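Local coordinates for protein aminodeoxyfutalosine deaminase (PDB 2IMR) that catalyses the zinc-dependent deamination of aminodeoxyfutalosine to futalosine in menaquinone biosynthesis, and to a lesser extent deaminates adenosine and several of its derivatives, at residues H36-T48 with Y79-P93. Sequence-based numbering, arbitrary orientation.
Sequences HTPRLLTCDVLYT and YPHAAEERAGAVIAP
R86 and D44 form a salt bridge where the two segments bend together. R86 NH2 gives D44 OD2 a nearly straight bond of 2.8 Å that lies in the guanidinium plane but meets the carboxylate from above, the two planes being turned 50° apart; a weaker bond joins NH1 to OD1. The arginine chain folds at CG (chi2 54°), which lays its guanidinium face over the carbonyl carbon of G88. NH1 also holds a water shared with T42 OG1, and a second water links that hydroxyl to E84 OE1.

This face of the sheet continues with L40, whose CD2 lies alongside the E84 stem, 3.4 Å from CG. On the other face, L41 CD2 runs beside E85, and the carboxylate of E85 reaches the guanidinium edge of R39, where NE and OE2 form a salt bridge at 3.3 Å whose hydrogen bond is weak. R39 NH2 and E85 OE1 also share a water. At the bend, C43 SG sits between its own backbone N and carbonyl carbon (chi1 56°) and packs at 3.6 Å against both CG1 and CD1 of I91, while I91 CG2 meets L46 CD1.

Strands 38-43 and 83-86 pair in parallel through alternating bonds such as L40 N to A83 O (2.8 Å). The register slips by one residue at the bend, then V45 N to A89 O and Y47 N to I91 O carry a second parallel ladder. R39, L41 and C43 bond on their far side to strand 57-62, and V45 and Y47 touch helix 380-395. The arrangement is typical of the small beta domain that many amidohydrolases carry beside their metal-binding TIM barrel, here far from the zinc site.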
# COMPACT_ATOMS: atom_id res chain seq x y z
N HIS A 36 -19.79 -36.98 11.18
CA HIS A 36 -19.92 -35.84 12.13
C HIS A 36 -21.08 -34.95 11.68
O HIS A 36 -22.08 -35.45 11.15
CB HIS A 36 -18.61 -35.04 12.16
CG HIS A 36 -18.43 -34.22 13.40
ND1 HIS A 36 -19.20 -33.11 13.68
CD2 HIS A 36 -17.58 -34.35 14.44
CE1 HIS A 36 -18.84 -32.60 14.84
NE2 HIS A 36 -17.86 -33.33 15.33
N THR A 37 -20.97 -33.64 11.89
CA THR A 37 -22.04 -32.73 11.50
C THR A 37 -21.51 -31.49 10.79
O THR A 37 -21.02 -30.56 11.44
CB THR A 37 -22.86 -32.28 12.73
OG1 THR A 37 -23.30 -33.44 13.46
CG2 THR A 37 -24.07 -31.47 12.29
N PRO A 38 -21.61 -31.46 9.45
CA PRO A 38 -21.14 -30.32 8.66
C PRO A 38 -21.93 -29.04 8.92
O PRO A 38 -23.13 -29.08 9.19
CB PRO A 38 -21.32 -30.80 7.22
CG PRO A 38 -21.22 -32.30 7.34
CD PRO A 38 -22.03 -32.56 8.58
N ARG A 39 -21.25 -27.90 8.85
CA ARG A 39 -21.90 -26.61 9.04
C ARG A 39 -21.61 -25.81 7.78
O ARG A 39 -20.47 -25.77 7.32
CB ARG A 39 -21.31 -25.88 10.25
CG ARG A 39 -21.22 -26.73 11.50
CD ARG A 39 -21.14 -25.87 12.75
NE ARG A 39 -20.01 -24.94 12.75
CZ ARG A 39 -18.73 -25.31 12.77
NH1 ARG A 39 -18.40 -26.59 12.78
NH2 ARG A 39 -17.79 -24.38 12.80
N LEU A 40 -22.64 -25.19 7.22
CA LEU A 40 -22.49 -24.39 6.02
C LEU A 40 -22.51 -22.91 6.37
O LEU A 40 -23.55 -22.34 6.69
CB LEU A 40 -23.63 -24.69 5.04
CG LEU A 40 -23.77 -23.73 3.85
CD1 LEU A 40 -22.48 -23.70 3.04
CD2 LEU A 40 -24.94 -24.18 2.99
N LEU A 41 -21.33 -22.29 6.32
CA LEU A 41 -21.23 -20.87 6.61
C LEU A 41 -21.31 -20.12 5.30
O LEU A 41 -20.49 -20.35 4.40
CB LEU A 41 -19.89 -20.56 7.29
CG LEU A 41 -19.43 -21.53 8.39
CD1 LEU A 41 -18.30 -20.88 9.16
CD2 LEU A 41 -20.57 -21.87 9.33
N THR A 42 -22.28 -19.23 5.17
CA THR A 42 -22.43 -18.47 3.94
C THR A 42 -21.99 -17.01 4.09
O THR A 42 -22.09 -16.43 5.17
CB THR A 42 -23.89 -18.48 3.44
OG1 THR A 42 -24.73 -17.83 4.39
CG2 THR A 42 -24.36 -19.92 3.25
N CYS A 43 -21.48 -16.44 3.01
CA CYS A 43 -21.02 -15.06 3.01
C CYS A 43 -21.34 -14.39 1.68
O CYS A 43 -21.82 -15.04 0.75
CB CYS A 43 -19.51 -15.01 3.27
SG CYS A 43 -18.47 -15.97 2.12
N ASP A 44 -21.07 -13.09 1.59
CA ASP A 44 -21.34 -12.37 0.36
C ASP A 44 -20.19 -12.53 -0.60
O ASP A 44 -20.38 -12.63 -1.81
CB ASP A 44 -21.60 -10.89 0.65
CG ASP A 44 -22.81 -10.67 1.53
OD1 ASP A 44 -23.83 -11.35 1.31
OD2 ASP A 44 -22.74 -9.82 2.45
N VAL A 45 -18.98 -12.54 -0.06
CA VAL A 45 -17.78 -12.71 -0.88
C VAL A 45 -16.80 -13.65 -0.20
O VAL A 45 -16.41 -13.44 0.95
CB VAL A 45 -17.07 -11.36 -1.13
CG1 VAL A 45 -15.77 -11.60 -1.87
CG2 VAL A 45 -17.97 -10.44 -1.93
N LEU A 46 -16.40 -14.68 -0.93
CA LEU A 46 -15.46 -15.67 -0.43
C LEU A 46 -14.17 -15.66 -1.24
O LEU A 46 -14.20 -15.62 -2.47
CB LEU A 46 -16.08 -17.06 -0.51
CG LEU A 46 -15.07 -18.22 -0.49
CD1 LEU A 46 -14.53 -18.40 0.91
CD2 LEU A 46 -15.75 -19.50 -0.97
N TYR A 47 -13.04 -15.69 -0.55
CA TYR A 47 -11.75 -15.75 -1.24
C TYR A 47 -10.94 -16.86 -0.58
O TYR A 47 -10.62 -16.80 0.60
CB TYR A 47 -10.99 -14.43 -1.15
CG TYR A 47 -9.71 -14.50 -1.96
CD1 TYR A 47 -9.75 -14.66 -3.35
CD2 TYR A 47 -8.46 -14.48 -1.34
CE1 TYR A 47 -8.58 -14.81 -4.09
CE2 TYR A 47 -7.29 -14.64 -2.08
CZ TYR A 47 -7.36 -14.81 -3.45
OH TYR A 47 -6.21 -14.98 -4.19
N THR A 48 -10.61 -17.89 -1.37
CA THR A 48 -9.86 -19.04 -0.88
C THR A 48 -8.34 -18.86 -0.95
O THR A 48 -7.84 -18.00 -1.69
CB THR A 48 -10.24 -20.30 -1.66
OG1 THR A 48 -9.95 -20.10 -3.05
CG2 THR A 48 -11.72 -20.59 -1.51
N TYR A 79 -24.21 -31.08 0.72
CA TYR A 79 -24.44 -31.32 2.14
C TYR A 79 -25.84 -30.86 2.51
O TYR A 79 -26.02 -29.78 3.08
CB TYR A 79 -23.41 -30.57 2.99
CG TYR A 79 -21.97 -30.85 2.64
CD1 TYR A 79 -21.34 -30.19 1.58
CD2 TYR A 79 -21.23 -31.80 3.34
CE1 TYR A 79 -20.02 -30.47 1.24
CE2 TYR A 79 -19.91 -32.09 3.01
CZ TYR A 79 -19.31 -31.42 1.96
OH TYR A 79 -18.00 -31.70 1.64
N PRO A 80 -26.87 -31.66 2.18
CA PRO A 80 -28.27 -31.32 2.48
C PRO A 80 -28.64 -31.31 3.96
O PRO A 80 -29.62 -30.67 4.35
CB PRO A 80 -29.05 -32.37 1.69
CG PRO A 80 -28.15 -33.56 1.76
CD PRO A 80 -26.79 -32.95 1.47
N HIS A 81 -27.87 -32.00 4.79
CA HIS A 81 -28.16 -32.05 6.21
C HIS A 81 -27.37 -31.02 7.01
O HIS A 81 -27.57 -30.86 8.21
CB HIS A 81 -27.90 -33.46 6.76
CG HIS A 81 -28.85 -34.49 6.23
ND1 HIS A 81 -29.04 -34.71 4.88
CD2 HIS A 81 -29.67 -35.35 6.87
CE1 HIS A 81 -29.94 -35.66 4.71
NE2 HIS A 81 -30.34 -36.07 5.90
N ALA A 82 -26.47 -30.32 6.33
CA ALA A 82 -25.65 -29.31 6.98
C ALA A 82 -26.49 -28.11 7.40
O ALA A 82 -27.26 -27.57 6.60
CB ALA A 82 -24.53 -28.86 6.04
N ALA A 83 -26.34 -27.69 8.65
CA ALA A 83 -27.07 -26.54 9.16
C ALA A 83 -26.40 -25.30 8.59
O ALA A 83 -25.18 -25.25 8.47
CB ALA A 83 -27.02 -26.52 10.68
N GLU A 84 -27.20 -24.29 8.23
CA GLU A 84 -26.63 -23.07 7.68
C GLU A 84 -26.41 -21.99 8.72
O GLU A 84 -27.12 -21.90 9.72
CB GLU A 84 -27.51 -22.52 6.56
CG GLU A 84 -27.30 -23.20 5.23
CD GLU A 84 -28.02 -22.52 4.08
OE1 GLU A 84 -27.75 -21.32 3.83
OE2 GLU A 84 -28.86 -23.18 3.43
N GLU A 85 -25.39 -21.17 8.46
CA GLU A 85 -25.01 -20.07 9.33
C GLU A 85 -24.64 -18.89 8.44
O GLU A 85 -23.82 -19.03 7.54
CB GLU A 85 -23.78 -20.43 10.16
CG GLU A 85 -24.02 -21.33 11.36
CD GLU A 85 -22.71 -21.68 12.05
OE1 GLU A 85 -21.86 -20.78 12.19
OE2 GLU A 85 -22.53 -22.85 12.46
N ARG A 86 -25.24 -17.73 8.69
CA ARG A 86 -24.91 -16.52 7.94
C ARG A 86 -23.61 -16.03 8.57
O ARG A 86 -23.60 -15.61 9.73
CB ARG A 86 -26.01 -15.47 8.10
CG ARG A 86 -25.59 -14.05 7.76
CD ARG A 86 -25.00 -13.91 6.37
NE ARG A 86 -24.66 -12.52 6.07
CZ ARG A 86 -24.12 -12.10 4.93
NH1 ARG A 86 -23.85 -12.96 3.96
NH2 ARG A 86 -23.85 -10.81 4.77
N ALA A 87 -22.51 -16.08 7.82
CA ALA A 87 -21.22 -15.69 8.36
C ALA A 87 -20.72 -14.28 8.04
O ALA A 87 -19.54 -14.00 8.20
CB ALA A 87 -20.17 -16.71 7.95
N GLY A 88 -21.61 -13.41 7.59
CA GLY A 88 -21.19 -12.05 7.29
C GLY A 88 -20.87 -11.78 5.84
O GLY A 88 -21.11 -12.61 4.97
N ALA A 89 -20.30 -10.61 5.57
CA ALA A 89 -19.97 -10.21 4.21
C ALA A 89 -18.77 -10.92 3.60
O ALA A 89 -18.82 -11.36 2.45
CB ALA A 89 -19.76 -8.70 4.14
N VAL A 90 -17.70 -11.05 4.36
CA VAL A 90 -16.50 -11.65 3.82
C VAL A 90 -15.86 -12.79 4.59
O VAL A 90 -15.71 -12.74 5.82
CB VAL A 90 -15.41 -10.57 3.60
CG1 VAL A 90 -14.15 -11.20 3.03
CG2 VAL A 90 -15.94 -9.47 2.68
N ILE A 91 -15.47 -13.82 3.85
CA ILE A 91 -14.75 -14.95 4.41
C ILE A 91 -13.51 -15.03 3.54
O ILE A 91 -13.60 -15.28 2.34
CB ILE A 91 -15.52 -16.28 4.32
CG1 ILE A 91 -16.72 -16.25 5.26
CG2 ILE A 91 -14.59 -17.42 4.68
CD1 ILE A 91 -17.54 -17.53 5.27
N ALA A 92 -12.34 -14.80 4.15
CA ALA A 92 -11.08 -14.83 3.42
C ALA A 92 -9.91 -14.71 4.37
O ALA A 92 -10.07 -14.32 5.53
CB ALA A 92 -11.04 -13.69 2.39
N PRO A 93 -8.69 -15.03 3.90
CA PRO A 93 -7.52 -14.92 4.77
C PRO A 93 -7.42 -13.47 5.23
O PRO A 93 -8.01 -12.58 4.61
CB PRO A 93 -6.37 -15.32 3.85
CG PRO A 93 -7.02 -16.29 2.90
CD PRO A 93 -8.33 -15.61 2.59
O HOH W 1 -19.41 -21.60 13.21
O HOH W 2 -25.16 -15.30 3.40
O HOH W 3 -27.44 -18.79 4.96